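Side-chain contact in hypothetical protein PH1109 (Pyrococcus horikoshii, PDB 2D59), which is of unknown function but belongs to the CoA-binding domain family, with a Rossmann-like fold of a parallel beta-sheet flanked by helices: residues D14-E17 with I18-Y22. Residues are numbered along the deposited sequence; the frame is centred on the assembly and turned at random.
Sequences DIRE and ILTRY
I18 N, L19 N and R21 N reach back four residues to D14 O, I15 O and E17 O, the i to i+4 bonds of an alpha-helix, 2.8 to 2.9 Å long. At T20 the pattern slackens: its N makes weak bonds both to R16 O and to E17 O, while its hydroxyl steps in. With chi1 at -60°, OG1 lies beside the backbone N and opposite the carbonyl carbon, turned back along the helix, where it donates to R16 O at 2.7 Å. That donor sits tilted 29° from the R16 carbonyl plane. R16 O accepts both from the threonine hydroxyl and, weakly, from its backbone N. Helix 12-21 leads into 24-28, an inner strand of the parallel five-stranded sheet of this Rossmann-like domain, and Y22 is the residue at which helical backbone angles end. On the buried side I15 and L19 run side by side, I15 CG2 4.0 Å from L19 CD1, and both rest on W106 of strand 104-107; helix 133-141 also covers them, through L140 and M133 respectively. The exposed side carries a salt bridge spanning one helical turn, E17 OE2 to R21 NH1 at 2.6 Å. Both chains bend at chi2, which brings the carboxylate over one face of the guanidinium; the two planes stand 57° apart. The pair is modelled very tightly, so its fine detail is uncertain. Farther back, R16 swings away from this pair, its NH2 paired with E13 and its NE bonded to L140 O.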
loop_
_atom_site.group_PDB
_atom_site.type_symbol
_atom_site.label_atom_id
_atom_site.label_comp_id
_atom_site.label_asym_id
_atom_site.label_seq_id
_atom_site.Cartn_x
_atom_site.Cartn_y
_atom_site.Cartn_z
ATOM N N ASP A 14 -1.497 12.821 -10.706
ATOM C CA ASP A 14 -1.806 12.626 -9.292
ATOM C C ASP A 14 -1.038 11.440 -8.733
ATOM O O ASP A 14 -0.442 11.521 -7.659
ATOM C CB ASP A 14 -3.301 12.368 -9.083
ATOM C CG ASP A 14 -4.166 13.553 -9.470
ATOM O OD1 ASP A 14 -3.788 14.701 -9.156
ATOM O OD2 ASP A 14 -5.236 13.331 -10.072
ATOM N N ILE A 15 -1.059 10.331 -9.468
ATOM C CA ILE A 15 -0.373 9.120 -9.023
ATOM C C ILE A 15 1.120 9.364 -8.935
ATOM O O ILE A 15 1.773 8.958 -7.971
ATOM C CB ILE A 15 -0.660 7.921 -9.969
ATOM C CG1 ILE A 15 -2.116 7.487 -9.803
ATOM C CG2 ILE A 15 0.222 6.732 -9.623
ATOM C CD1 ILE A 15 -3.107 8.590 -9.940
ATOM N N ARG A 16 1.660 10.031 -9.946
ATOM C CA ARG A 16 3.082 10.332 -9.977
ATOM C C ARG A 16 3.466 11.174 -8.759
ATOM O O ARG A 16 4.538 10.993 -8.177
ATOM C CB ARG A 16 3.427 11.080 -11.268
ATOM C CG ARG A 16 4.904 11.337 -11.457
ATOM C CD ARG A 16 5.191 12.031 -12.783
ATOM N NE ARG A 16 5.031 11.152 -13.941
ATOM C CZ ARG A 16 4.118 11.321 -14.894
ATOM N NH1 ARG A 16 4.051 10.472 -15.913
ATOM N NH2 ARG A 16 3.264 12.337 -14.830
ATOM N N GLU A 17 2.583 12.094 -8.380
ATOM C CA GLU A 17 2.812 12.961 -7.224
ATOM C C GLU A 17 2.791 12.140 -5.933
ATOM O O GLU A 17 3.623 12.332 -5.047
ATOM C CB GLU A 17 1.735 14.051 -7.165
ATOM C CG GLU A 17 1.738 14.871 -5.885
ATOM C CD GLU A 17 2.973 15.742 -5.736
ATOM O OE1 GLU A 17 3.092 16.422 -4.695
ATOM O OE2 GLU A 17 3.820 15.753 -6.655
ATOM N N ILE A 18 1.835 11.223 -5.836
ATOM C CA ILE A 18 1.716 10.365 -4.663
ATOM C C ILE A 18 2.976 9.529 -4.483
ATOM O O ILE A 18 3.475 9.367 -3.368
ATOM C CB ILE A 18 0.506 9.414 -4.794
ATOM C CG1 ILE A 18 -0.789 10.217 -4.670
ATOM C CG2 ILE A 18 0.543 8.352 -3.719
ATOM C CD1 ILE A 18 -0.931 10.938 -3.341
ATOM N N LEU A 19 3.477 8.985 -5.587
ATOM C CA LEU A 19 4.675 8.151 -5.564
ATOM C C LEU A 19 5.926 8.974 -5.284
ATOM O O LEU A 19 6.950 8.450 -4.849
ATOM C CB LEU A 19 4.836 7.433 -6.912
ATOM C CG LEU A 19 3.812 6.354 -7.268
ATOM C CD1 LEU A 19 4.011 5.914 -8.713
ATOM C CD2 LEU A 19 3.974 5.169 -6.329
ATOM N N THR A 20 5.840 10.274 -5.531
ATOM C CA THR A 20 6.982 11.144 -5.326
ATOM C C THR A 20 7.038 11.740 -3.924
ATOM O O THR A 20 8.098 11.772 -3.299
ATOM C CB THR A 20 6.979 12.288 -6.360
ATOM O OG1 THR A 20 7.042 11.733 -7.680
ATOM C CG2 THR A 20 8.170 13.206 -6.148
ATOM N N ARG A 21 5.896 12.193 -3.426
ATOM C CA ARG A 21 5.846 12.816 -2.108
ATOM C C ARG A 21 5.800 11.875 -0.910
ATOM O O ARG A 21 6.324 12.204 0.153
ATOM C CB ARG A 21 4.666 13.782 -2.047
ATOM C CG ARG A 21 4.760 14.910 -3.064
ATOM C CD ARG A 21 6.037 15.726 -2.880
ATOM N NE ARG A 21 6.142 16.830 -3.832
ATOM C CZ ARG A 21 6.230 16.683 -5.151
ATOM N NH1 ARG A 21 6.227 15.472 -5.689
ATOM N NH2 ARG A 21 6.325 17.750 -5.934
ATOM N N TYR A 22 5.187 10.708 -1.073
ATOM C CA TYR A 22 5.088 9.760 0.030
ATOM C C TYR A 22 6.040 8.577 -0.134
ATOM O O TYR A 22 5.892 7.763 -1.048
ATOM C CB TYR A 22 3.647 9.265 0.161
ATOM C CG TYR A 22 2.648 10.385 0.358
ATOM C CD1 TYR A 22 2.737 11.238 1.459
ATOM C CD2 TYR A 22 1.620 10.599 -0.560
ATOM C CE1 TYR A 22 1.827 12.280 1.640
ATOM C CE2 TYR A 22 0.705 11.637 -0.388
ATOM C CZ TYR A 22 0.815 12.472 0.712
ATOM O OH TYR A 22 -0.085 13.500 0.885
#